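Local coordinates for protein negative regulator of ofd1 (PDB 3QTM) that is required for correct translation termination and directly inhibits ofd1, while stabilising the released transcription factor domain of sre1 that activates hypoxic gene expression, at residues I234-E237 and A238-N241; N226-A229 and Y230-L233; S184-P187 and L188-L191; K294-D297 and I298-L302; K161-Q164 and Y165-L169. One frame throughout, in Å; residues are numbered along the deposited sequence.

Contact 1: I234-E237 and A238-N241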
# COMPACT_ATOMS: atom_id res chain seq x y z
N ILE A 234 6.80 -1.11 8.70
CA ILE A 234 5.80 -0.47 7.86
C ILE A 234 5.00 -1.51 7.07
O ILE A 234 3.77 -1.46 7.02
CB ILE A 234 6.43 0.55 6.88
CG1 ILE A 234 7.24 1.60 7.66
CG2 ILE A 234 5.34 1.18 6.00
CD1 ILE A 234 7.86 2.69 6.79
N ALA A 235 5.71 -2.46 6.46
CA ALA A 235 5.10 -3.57 5.72
C ALA A 235 4.20 -4.45 6.60
O ALA A 235 3.07 -4.78 6.22
CB ALA A 235 6.20 -4.42 5.05
N GLN A 236 4.71 -4.85 7.76
CA GLN A 236 3.96 -5.74 8.65
C GLN A 236 2.73 -5.03 9.22
O GLN A 236 1.68 -5.65 9.37
CB GLN A 236 4.85 -6.28 9.78
CG GLN A 236 5.94 -7.24 9.32
CD GLN A 236 5.40 -8.58 8.82
OE1 GLN A 236 4.19 -8.84 8.83
NE2 GLN A 236 6.30 -9.44 8.36
N GLU A 237 2.85 -3.74 9.51
CA GLU A 237 1.69 -2.94 9.92
C GLU A 237 0.59 -2.93 8.85
O GLU A 237 -0.61 -2.98 9.17
CB GLU A 237 2.09 -1.50 10.25
CG GLU A 237 3.02 -1.36 11.45
CD GLU A 237 2.28 -1.25 12.76
OE1 GLU A 237 1.18 -1.84 12.88
OE2 GLU A 237 2.79 -0.56 13.68
N ALA A 238 0.98 -2.85 7.58
CA ALA A 238 0.00 -2.87 6.49
C ALA A 238 -0.62 -4.27 6.38
O ALA A 238 -1.81 -4.42 6.08
CB ALA A 238 0.64 -2.46 5.16
N VAL A 239 0.18 -5.30 6.60
CA VAL A 239 -0.36 -6.66 6.62
C VAL A 239 -1.31 -6.85 7.81
O VAL A 239 -2.41 -7.35 7.65
CB VAL A 239 0.75 -7.71 6.65
CG1 VAL A 239 0.16 -9.10 6.85
CG2 VAL A 239 1.56 -7.63 5.36
N LEU A 240 -0.89 -6.44 9.00
CA LEU A 240 -1.78 -6.51 10.16
C LEU A 240 -3.12 -5.82 9.87
O LEU A 240 -4.19 -6.37 10.18
CB LEU A 240 -1.11 -5.90 11.39
CG LEU A 240 -1.97 -5.84 12.66
CD1 LEU A 240 -2.43 -7.23 13.05
CD2 LEU A 240 -1.20 -5.20 13.79
N ASN A 241 -3.07 -4.63 9.27
CA ASN A 241 -4.29 -3.91 8.89
C ASN A 241 -5.20 -4.68 7.92
O ASN A 241 -6.42 -4.69 8.09
CB ASN A 241 -3.94 -2.56 8.27
CG ASN A 241 -5.17 -1.80 7.80
OD1 ASN A 241 -6.02 -1.44 8.61
ND2 ASN A 241 -5.27 -1.57 6.49
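Val-239 lays one methyl over the carbonyl of Ala-235, a helical turn earlier, with CG2 3.3 Å from Ala-235 O. Its chi1 of 172° sets CG1 anti to the backbone N and leaves CG2 beside that N, which is itself bonded to Ala-235 O (3.0 Å between Val-239 N and Ala-235 O). One oxygen therefore receives an N-H and is flanked by a methyl. The amide of Gln-236 reaches forward along the helix, loosely: its OE1 lies 4.2 Å from Val-239 CB. Its backbone is gripped more firmly, since Leu-240 N meets Gln-236 O at 2.7 Å with an N-H...O angle of 172°, the shortest and straightest of the four bonds here. Ala-238 N to Ile-234 O, at 3.2 Å, is the longest. Glu-237 bends at chi2 (-88°), and its OE1 comes 4.2 Å from Leu-240 CD2, while OE2 forms a salt bridge with Arg-291. Around this turn of helix 229-254, Trp-218 packs on Ala-238 and Val-239, and Ile-282 of helix 262-285 touches Gln-236, Glu-237 and Leu-240. The chemistry is thus divided: four i to i+4 bonds pair the carbonyls of 234-237 with the N-H groups of 238-241, so the side chains are what meets the flanking helices, and the one carboxylate of the turn finds its counter-charge in Arg-291, outside it.

Contact 2: N226-A229 and Y230-L233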
# COMPACT_ATOMS: atom_id res chain seq x y z
N ASN A 226 17.79 -9.13 5.85
CA ASN A 226 18.65 -7.98 6.10
C ASN A 226 17.94 -6.63 5.99
O ASN A 226 18.53 -5.59 6.27
CB ASN A 226 19.86 -8.00 5.17
CG ASN A 226 20.92 -8.99 5.62
OD1 ASN A 226 21.67 -9.52 4.80
ND2 ASN A 226 20.98 -9.24 6.92
N THR A 227 16.68 -6.65 5.54
CA THR A 227 15.89 -5.43 5.51
C THR A 227 15.85 -4.82 6.91
O THR A 227 15.59 -5.52 7.88
CB THR A 227 14.44 -5.71 5.01
OG1 THR A 227 14.48 -6.39 3.75
CG2 THR A 227 13.65 -4.41 4.86
N PRO A 228 16.14 -3.53 7.02
CA PRO A 228 16.14 -2.89 8.34
C PRO A 228 14.79 -3.04 9.02
O PRO A 228 13.75 -3.07 8.35
CB PRO A 228 16.39 -1.42 8.01
CG PRO A 228 17.11 -1.44 6.71
CD PRO A 228 16.55 -2.60 5.95
N ALA A 229 14.81 -3.12 10.35
CA ALA A 229 13.60 -3.29 11.12
C ALA A 229 12.58 -2.20 10.79
O ALA A 229 11.39 -2.46 10.65
CB ALA A 229 13.92 -3.28 12.62
N TYR A 230 13.08 -0.98 10.64
CA TYR A 230 12.25 0.17 10.31
C TYR A 230 11.31 -0.08 9.13
O TYR A 230 10.15 0.32 9.15
CB TYR A 230 13.13 1.39 10.03
CG TYR A 230 12.35 2.59 9.54
CD1 TYR A 230 11.69 3.43 10.43
CD2 TYR A 230 12.26 2.88 8.18
CE1 TYR A 230 10.96 4.54 9.99
CE2 TYR A 230 11.54 3.97 7.73
CZ TYR A 230 10.89 4.80 8.63
OH TYR A 230 10.17 5.89 8.17
N TYR A 231 11.81 -0.75 8.09
CA TYR A 231 10.99 -1.02 6.91
C TYR A 231 10.09 -2.25 7.07
O TYR A 231 8.95 -2.24 6.61
CB TYR A 231 11.85 -1.12 5.64
CG TYR A 231 12.58 0.17 5.35
CD1 TYR A 231 11.90 1.28 4.86
CD2 TYR A 231 13.95 0.29 5.61
CE1 TYR A 231 12.56 2.48 4.61
CE2 TYR A 231 14.63 1.49 5.37
CZ TYR A 231 13.93 2.58 4.87
OH TYR A 231 14.58 3.76 4.62
N LYS A 232 10.61 -3.29 7.72
CA LYS A 232 9.79 -4.46 8.01
C LYS A 232 8.53 -4.04 8.78
O LYS A 232 7.46 -4.58 8.56
CB LYS A 232 10.58 -5.47 8.83
CG LYS A 232 11.76 -6.08 8.13
CD LYS A 232 12.43 -7.09 9.04
CE LYS A 232 13.67 -7.70 8.41
NZ LYS A 232 14.27 -8.72 9.31
N LEU A 233 8.68 -3.07 9.67
CA LEU A 233 7.57 -2.58 10.47
C LEU A 233 6.44 -1.99 9.63
O LEU A 233 5.27 -2.31 9.83
CB LEU A 233 8.05 -1.51 11.45
CG LEU A 233 8.39 -1.98 12.85
CD1 LEU A 233 8.95 -0.83 13.69
CD2 LEU A 233 7.12 -2.56 13.48
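Pro-228 meets Tyr-231 at the rim of the aromatic ring: Pro-228 CG lies near the ring plane, 3.8 Å from Tyr-231 CD2, so the pyrrolidine abuts an edge rather than covering a face. A face of the same ring is taken by Tyr-230, whose CD2 sits over the ring centre, 3.5 Å above the plane. Thr-227 approaches differently, crossing Tyr-231 at about a right angle with CG2 3.8 Å from Tyr-231 CB. Lys-232 runs back from the helix as an extended chain along the preceding loop. A chi1 of -65° places its CG beside the backbone N, and the straight remainder carries CE to 3.0 Å from Thr-227 O, while NZ goes on to a hydrogen bond with Pro-225 O. An alanine in place of Lys-232 is likely to leave Pro-225 O without this donor and Thr-227 without its aliphatic cover. The backbone fixes the frame for these side chains: Pro-228, at the N-cap position, accepts through its O a bond from Lys-232 N (3.2 Å, 171° at the hydrogen, in the carbonyl plane) and a weak one from Tyr-231 N. Leu-233 N follows with 2.9 Å to Ala-229 O. Thr-227 OG1 bonds to Asp-224 O, extending the hold on the loop. The contact lies where the loop after helix 213-220 runs into helix 229-254; Lys-232 and Leu-233 rest on Leu-285 and Ile-282 of helix 262-285, and Tyr-231 OH reaches Glu-34 of helix 15-34.

Contact 3: S184-P187 and L188-L191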
# COMPACT_ATOMS: atom_id res chain seq x y z
N SER A 184 7.00 2.49 -1.90
CA SER A 184 6.38 2.40 -3.22
C SER A 184 5.03 1.68 -3.18
O SER A 184 4.25 1.78 -4.12
CB SER A 184 7.29 1.71 -4.22
OG SER A 184 7.18 0.31 -4.10
N LEU A 185 4.76 0.94 -2.11
CA LEU A 185 3.47 0.26 -2.02
C LEU A 185 2.41 1.07 -1.29
O LEU A 185 1.33 0.56 -1.04
CB LEU A 185 3.61 -1.11 -1.35
CG LEU A 185 4.44 -2.15 -2.09
CD1 LEU A 185 4.54 -3.46 -1.26
CD2 LEU A 185 3.82 -2.39 -3.46
N ARG A 186 2.70 2.32 -0.96
CA ARG A 186 1.70 3.14 -0.27
C ARG A 186 0.35 3.23 -1.01
O ARG A 186 -0.69 3.25 -0.37
CB ARG A 186 2.23 4.53 0.09
CG ARG A 186 2.88 4.59 1.46
CD ARG A 186 3.16 6.04 1.92
NE ARG A 186 4.21 6.68 1.13
CZ ARG A 186 4.02 7.70 0.29
NH1 ARG A 186 2.80 8.21 0.13
NH2 ARG A 186 5.05 8.21 -0.39
N PRO A 187 0.37 3.31 -2.35
CA PRO A 187 -0.91 3.33 -3.07
C PRO A 187 -1.76 2.08 -2.82
O PRO A 187 -2.95 2.12 -3.10
CB PRO A 187 -0.49 3.40 -4.54
CG PRO A 187 0.85 4.07 -4.51
CD PRO A 187 1.51 3.51 -3.27
N LEU A 188 -1.17 0.99 -2.31
CA LEU A 188 -1.98 -0.18 -1.98
C LEU A 188 -3.04 0.17 -0.93
O LEU A 188 -4.08 -0.46 -0.88
CB LEU A 188 -1.13 -1.36 -1.49
CG LEU A 188 -0.22 -2.01 -2.53
CD1 LEU A 188 0.37 -3.29 -1.97
CD2 LEU A 188 -0.98 -2.30 -3.82
N TYR A 189 -2.77 1.18 -0.10
CA TYR A 189 -3.78 1.63 0.86
C TYR A 189 -5.05 2.07 0.13
O TYR A 189 -6.16 1.85 0.63
CB TYR A 189 -3.29 2.80 1.73
CG TYR A 189 -2.02 2.56 2.53
CD1 TYR A 189 -1.87 1.43 3.33
CD2 TYR A 189 -0.98 3.49 2.51
CE1 TYR A 189 -0.69 1.22 4.07
CE2 TYR A 189 0.19 3.29 3.24
CZ TYR A 189 0.33 2.16 4.02
OH TYR A 189 1.50 1.99 4.74
N ILE A 190 -4.89 2.69 -1.03
CA ILE A 190 -6.05 3.14 -1.81
C ILE A 190 -6.89 1.95 -2.18
O ILE A 190 -8.11 1.99 -2.09
CB ILE A 190 -5.61 3.87 -3.09
CG1 ILE A 190 -4.79 5.12 -2.73
CG2 ILE A 190 -6.83 4.21 -3.96
CD1 ILE A 190 -3.98 5.67 -3.87
N LEU A 191 -6.23 0.88 -2.61
CA LEU A 191 -6.96 -0.32 -3.03
C LEU A 191 -7.68 -0.97 -1.85
O LEU A 191 -8.82 -1.39 -1.97
CB LEU A 191 -6.02 -1.32 -3.71
CG LEU A 191 -6.64 -2.63 -4.22
CD1 LEU A 191 -7.76 -2.36 -5.21
CD2 LEU A 191 -5.58 -3.54 -4.86
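Leu-188 lies beside Leu-185, the two side chains pointing the same way with CD1 of Leu-188 3.9 Å from CD2 of Leu-185. Leu-185 and Leu-188 both hold CG anti to the carbonyl carbon (chi1 -65° and -68°), which fits this alignment. Leu-188 also packs on Leu-166 of helix 151-170 and Trp-218 of helix 213-220. Between the two backbones, Leu-188 N donates to Leu-185 O at 2.8 Å, closing a type I beta turn. Two more i to i+3 bonds follow: Tyr-189 N to Arg-186 O (2.9 Å) and Ile-190 N to Pro-187 O (2.9 Å). In all three the donor stands well above the carbonyl plane, by 60° in the last, so the oxygens are met off their lone pairs. Arg-186 O also has Tyr-189 CD2 close by, and Arg-186 CG packs 3.5 Å from Tyr-189 CE2. The guanidinium NH2 forms salt bridges with Glu-82 and Asp-183; Ser-184 OG bonds to Thr-181 O and Ala-179 O. Replacing Leu-188 by an alanine would probably open a gap beside Leu-185 and strip Leu-166 and Trp-218 of an apolar neighbour. A type I turn followed by further i to i+3 bonds is 3-10-like in pattern and leads here into helix 188-197.

Contact 4: K294-D297 and I298-L302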
# COMPACT_ATOMS: atom_id res chain seq x y z
N LYS A 294 -3.15 -3.22 21.30
CA LYS A 294 -3.58 -3.77 20.02
C LYS A 294 -3.81 -5.28 20.10
O LYS A 294 -4.77 -5.81 19.54
CB LYS A 294 -2.55 -3.45 18.92
CG LYS A 294 -2.90 -4.05 17.56
CD LYS A 294 -4.33 -3.70 17.17
CE LYS A 294 -4.62 -4.03 15.72
NZ LYS A 294 -3.78 -3.20 14.82
N LEU A 295 -2.92 -5.96 20.82
CA LEU A 295 -3.10 -7.39 21.07
C LEU A 295 -4.40 -7.61 21.84
O LEU A 295 -5.22 -8.46 21.49
CB LEU A 295 -1.91 -7.96 21.86
CG LEU A 295 -2.08 -9.37 22.43
CD1 LEU A 295 -2.45 -10.38 21.33
CD2 LEU A 295 -0.83 -9.82 23.18
N ALA A 296 -4.60 -6.81 22.89
CA ALA A 296 -5.80 -6.88 23.70
C ALA A 296 -7.08 -6.77 22.85
O ALA A 296 -8.02 -7.54 23.04
CB ALA A 296 -5.77 -5.81 24.79
N ASP A 297 -7.11 -5.81 21.92
CA ASP A 297 -8.29 -5.62 21.07
C ASP A 297 -8.57 -6.83 20.19
O ASP A 297 -9.72 -7.21 19.99
CB ASP A 297 -8.13 -4.39 20.19
CG ASP A 297 -8.00 -3.10 20.99
OD1 ASP A 297 -8.43 -3.07 22.16
OD2 ASP A 297 -7.47 -2.12 20.43
N ILE A 298 -7.51 -7.42 19.64
CA ILE A 298 -7.66 -8.61 18.81
C ILE A 298 -8.21 -9.78 19.64
O ILE A 298 -9.10 -10.50 19.20
CB ILE A 298 -6.31 -9.01 18.19
CG1 ILE A 298 -5.80 -7.88 17.27
CG2 ILE A 298 -6.42 -10.32 17.43
CD1 ILE A 298 -4.36 -8.05 16.82
N LYS A 299 -7.67 -9.97 20.84
CA LYS A 299 -8.14 -11.02 21.72
C LYS A 299 -9.60 -10.81 22.14
O LYS A 299 -10.37 -11.76 22.25
CB LYS A 299 -7.24 -11.12 22.94
CG LYS A 299 -5.82 -11.58 22.61
CD LYS A 299 -5.78 -13.04 22.15
CE LYS A 299 -4.34 -13.53 21.97
NZ LYS A 299 -4.26 -14.97 21.57
N MSE A 300 -9.98 -9.55 22.36
CA MSE A 300 -11.36 -9.23 22.73
C MSE A 300 -12.33 -9.49 21.58
O MSE A 300 -13.47 -9.89 21.81
CB MSE A 300 -11.47 -7.78 23.19
CG MSE A 300 -10.97 -7.55 24.60
SE MSE A 300 -10.95 -5.64 25.07
CE MSE A 300 -9.13 -5.17 24.63
N ASP A 301 -11.88 -9.27 20.35
CA ASP A 301 -12.64 -9.66 19.17
C ASP A 301 -12.80 -11.18 19.08
O ASP A 301 -13.87 -11.70 18.75
CB ASP A 301 -11.96 -9.14 17.90
CG ASP A 301 -12.18 -7.64 17.69
OD1 ASP A 301 -13.18 -7.09 18.21
OD2 ASP A 301 -11.35 -7.01 16.99
N LEU A 302 -11.72 -11.91 19.37
CA LEU A 302 -11.80 -13.36 19.45
C LEU A 302 -12.82 -13.82 20.50
O LEU A 302 -13.64 -14.70 20.25
CB LEU A 302 -10.43 -13.95 19.73
CG LEU A 302 -9.55 -14.01 18.48
CD1 LEU A 302 -8.08 -14.19 18.82
CD2 LEU A 302 -10.05 -15.12 17.56
O HOH W 1 -11.82 -5.24 20.23
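The backbone is regular helix, with all four i to i+4 bonds formed, from Ile-298 N on Lys-294 O (3.2 Å) through to Asp-301 N on Asp-297 O (3.0 Å). Met-300, present as selenomethionine, turns back over the preceding turn: as modelled, chi3 of -94° brings CE toward Ala-296, whose CB is 3.4 Å from it. That spacing is tighter than usual van der Waals contact, so the exact position of the methyl is doubtful, though the overlap of the two residues is plain. On another side of the helix, Leu-295 and Lys-299 meet through carbon, with CD1 of Leu-295 3.7 Å from CE of Lys-299, beyond which NZ continues to a salt bridge with Glu-318 of helix 309-328. Lys-294 and Ile-298 touch more lightly, at 4.2 Å between CE of Lys-294 and CD1 of Ile-298. Asp-301 is linked to the turn before it by a water molecule, which donates to Asp-297 O at 2.9 Å and, weakly, to Asp-301 OD1. The Asp-297 carboxylate has a partner of its own, Tyr-337 OH, bonded to OD1. Ile-298 packs on Val-276 of helix 262-285, and Met-300 on Ala-319, Tyr-337 and Phe-340. The lysine methylenes thus serve as apolar surface within helix 292-305 while the ammonium of Lys-299 is matched by Glu-318 on the neighbouring helix 309-328; the water, held by Asp-297 O and weakly by Asp-301 OD1, is probably kept at this place between the two residues.

Contact 5: K161-Q164 and Y165-L169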
# COMPACT_ATOMS: atom_id res chain seq x y z
N LYS A 161 -7.47 -2.48 -13.82
CA LYS A 161 -6.15 -2.35 -14.44
C LYS A 161 -5.04 -2.45 -13.41
O LYS A 161 -4.00 -3.04 -13.68
CB LYS A 161 -6.02 -1.05 -15.25
CG LYS A 161 -6.76 -1.10 -16.60
CD LYS A 161 -6.12 -0.15 -17.60
CE LYS A 161 -6.94 -0.03 -18.88
NZ LYS A 161 -8.09 0.93 -18.73
N ALA A 162 -5.25 -1.87 -12.23
CA ALA A 162 -4.24 -1.97 -11.19
C ALA A 162 -4.01 -3.44 -10.84
O ALA A 162 -2.87 -3.92 -10.81
CB ALA A 162 -4.66 -1.18 -9.96
N ILE A 163 -5.10 -4.15 -10.56
CA ILE A 163 -5.02 -5.56 -10.20
C ILE A 163 -4.35 -6.40 -11.29
O ILE A 163 -3.60 -7.32 -11.00
CB ILE A 163 -6.42 -6.13 -9.90
CG1 ILE A 163 -7.01 -5.45 -8.67
CG2 ILE A 163 -6.37 -7.67 -9.70
CD1 ILE A 163 -8.48 -5.72 -8.47
N GLN A 164 -4.62 -6.06 -12.54
CA GLN A 164 -4.01 -6.77 -13.66
C GLN A 164 -2.47 -6.73 -13.57
O GLN A 164 -1.80 -7.73 -13.83
CB GLN A 164 -4.51 -6.19 -15.00
CG GLN A 164 -3.77 -6.71 -16.23
CD GLN A 164 -4.13 -5.97 -17.51
OE1 GLN A 164 -5.03 -5.13 -17.53
NE2 GLN A 164 -3.42 -6.27 -18.58
N TYR A 165 -1.90 -5.59 -13.18
CA TYR A 165 -0.45 -5.52 -13.11
C TYR A 165 0.13 -5.92 -11.75
O TYR A 165 1.28 -6.33 -11.68
CB TYR A 165 0.06 -4.17 -13.59
CG TYR A 165 -0.29 -3.96 -15.05
CD1 TYR A 165 0.41 -4.63 -16.06
CD2 TYR A 165 -1.36 -3.15 -15.41
CE1 TYR A 165 0.07 -4.46 -17.38
CE2 TYR A 165 -1.71 -2.98 -16.74
CZ TYR A 165 -0.99 -3.64 -17.72
OH TYR A 165 -1.34 -3.46 -19.02
N LEU A 166 -0.67 -5.85 -10.69
CA LEU A 166 -0.20 -6.28 -9.38
C LEU A 166 -0.11 -7.81 -9.28
O LEU A 166 0.80 -8.36 -8.65
CB LEU A 166 -1.10 -5.75 -8.28
CG LEU A 166 -1.09 -4.23 -8.03
CD1 LEU A 166 -2.23 -3.83 -7.11
CD2 LEU A 166 0.25 -3.78 -7.46
N ARG A 167 -1.05 -8.49 -9.91
CA ARG A 167 -1.13 -9.95 -9.78
C ARG A 167 0.18 -10.64 -10.17
O ARG A 167 0.69 -11.45 -9.42
CB ARG A 167 -2.32 -10.50 -10.58
CG ARG A 167 -2.47 -12.01 -10.50
CD ARG A 167 -3.57 -12.51 -11.43
NE ARG A 167 -4.84 -11.84 -11.18
CZ ARG A 167 -5.64 -12.13 -10.16
NH1 ARG A 167 -5.29 -13.07 -9.30
NH2 ARG A 167 -6.78 -11.47 -10.01
N PRO A 168 0.74 -10.30 -11.34
CA PRO A 168 2.04 -10.89 -11.69
C PRO A 168 3.12 -10.58 -10.65
O PRO A 168 3.95 -11.45 -10.39
CB PRO A 168 2.41 -10.21 -13.02
CG PRO A 168 1.12 -9.73 -13.59
CD PRO A 168 0.19 -9.47 -12.43
N LEU A 169 3.12 -9.37 -10.09
CA LEU A 169 4.17 -8.97 -9.15
C LEU A 169 4.10 -9.79 -7.87
O LEU A 169 5.11 -10.01 -7.21
CB LEU A 169 4.05 -7.49 -8.77
CG LEU A 169 4.21 -6.49 -9.91
CD1 LEU A 169 3.97 -5.10 -9.38
CD2 LEU A 169 5.59 -6.60 -10.55
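Gln-164 lays its side chain along Tyr-165, amide and ring stacked with their planes only 18° apart. Its CG sits over the ring centre, 4.3 Å from the centroid and 8° off the normal, a CH-pi contact. The chain is extended, with CG anti to the backbone N (chi1 171°), and this carries the amide along the ring to 3.5 Å between NE2 of Gln-164 and OH of Tyr-165. This is the looser part, for Gln-164 is exposed and joined to the ring by van der Waals contact. The inner side is packed more closely. Leu-166 CG comes 3.3 Å from Ala-162 O, which also accepts Leu-166 N at 2.9 Å, and Leu-166 is wedged among Ala-126, Leu-188, Leu-191 and Leu-217 of three other helices. Tyr-165 itself is buried, its ring edge-to-face with Phe-122. Ile-163 touches Arg-167 through CG2, 3.8 Å from Arg-167 NH2, and that guanidinium nitrogen is held in a salt bridge by Asp-209. At Pro-168 the bond pattern breaks: with no N-H to give, it puts CD 3.0 Å from Gln-164 O in place of a donor. This is a proline kink within helix 151-170 of a tetratricopeptide-repeat-like all-helical protein, where Leu-166 joins that helix to helices 119-142, 188-197 and 213-220, as apolar packing between neighbouring helices in a helical-repeat array.

In the fold
Each contact is local, spanning adjoining segments, so none closes a long loop and none nests in or crosses another. From the N terminus, contact 5 on helix 151-170 comes first, then contact 3 where the following loop enters helix 188-197; they touch through Leu-166 against Leu-188 and Leu-191. Contact 2 begins helix 229-254 and contact 1 continues it directly, their centres about 12 Å apart. Contact 1 ties backward to contact 3, where Tyr-189 packs on Ala-238 and Ile-234, and forward to contact 4, where Leu-240 meets Lys-294 of helix 292-305. Contacts 4 and 5, the farthest pair, have centres about 33 Å apart and do not touch; direct packing links them through contacts 3 and 1.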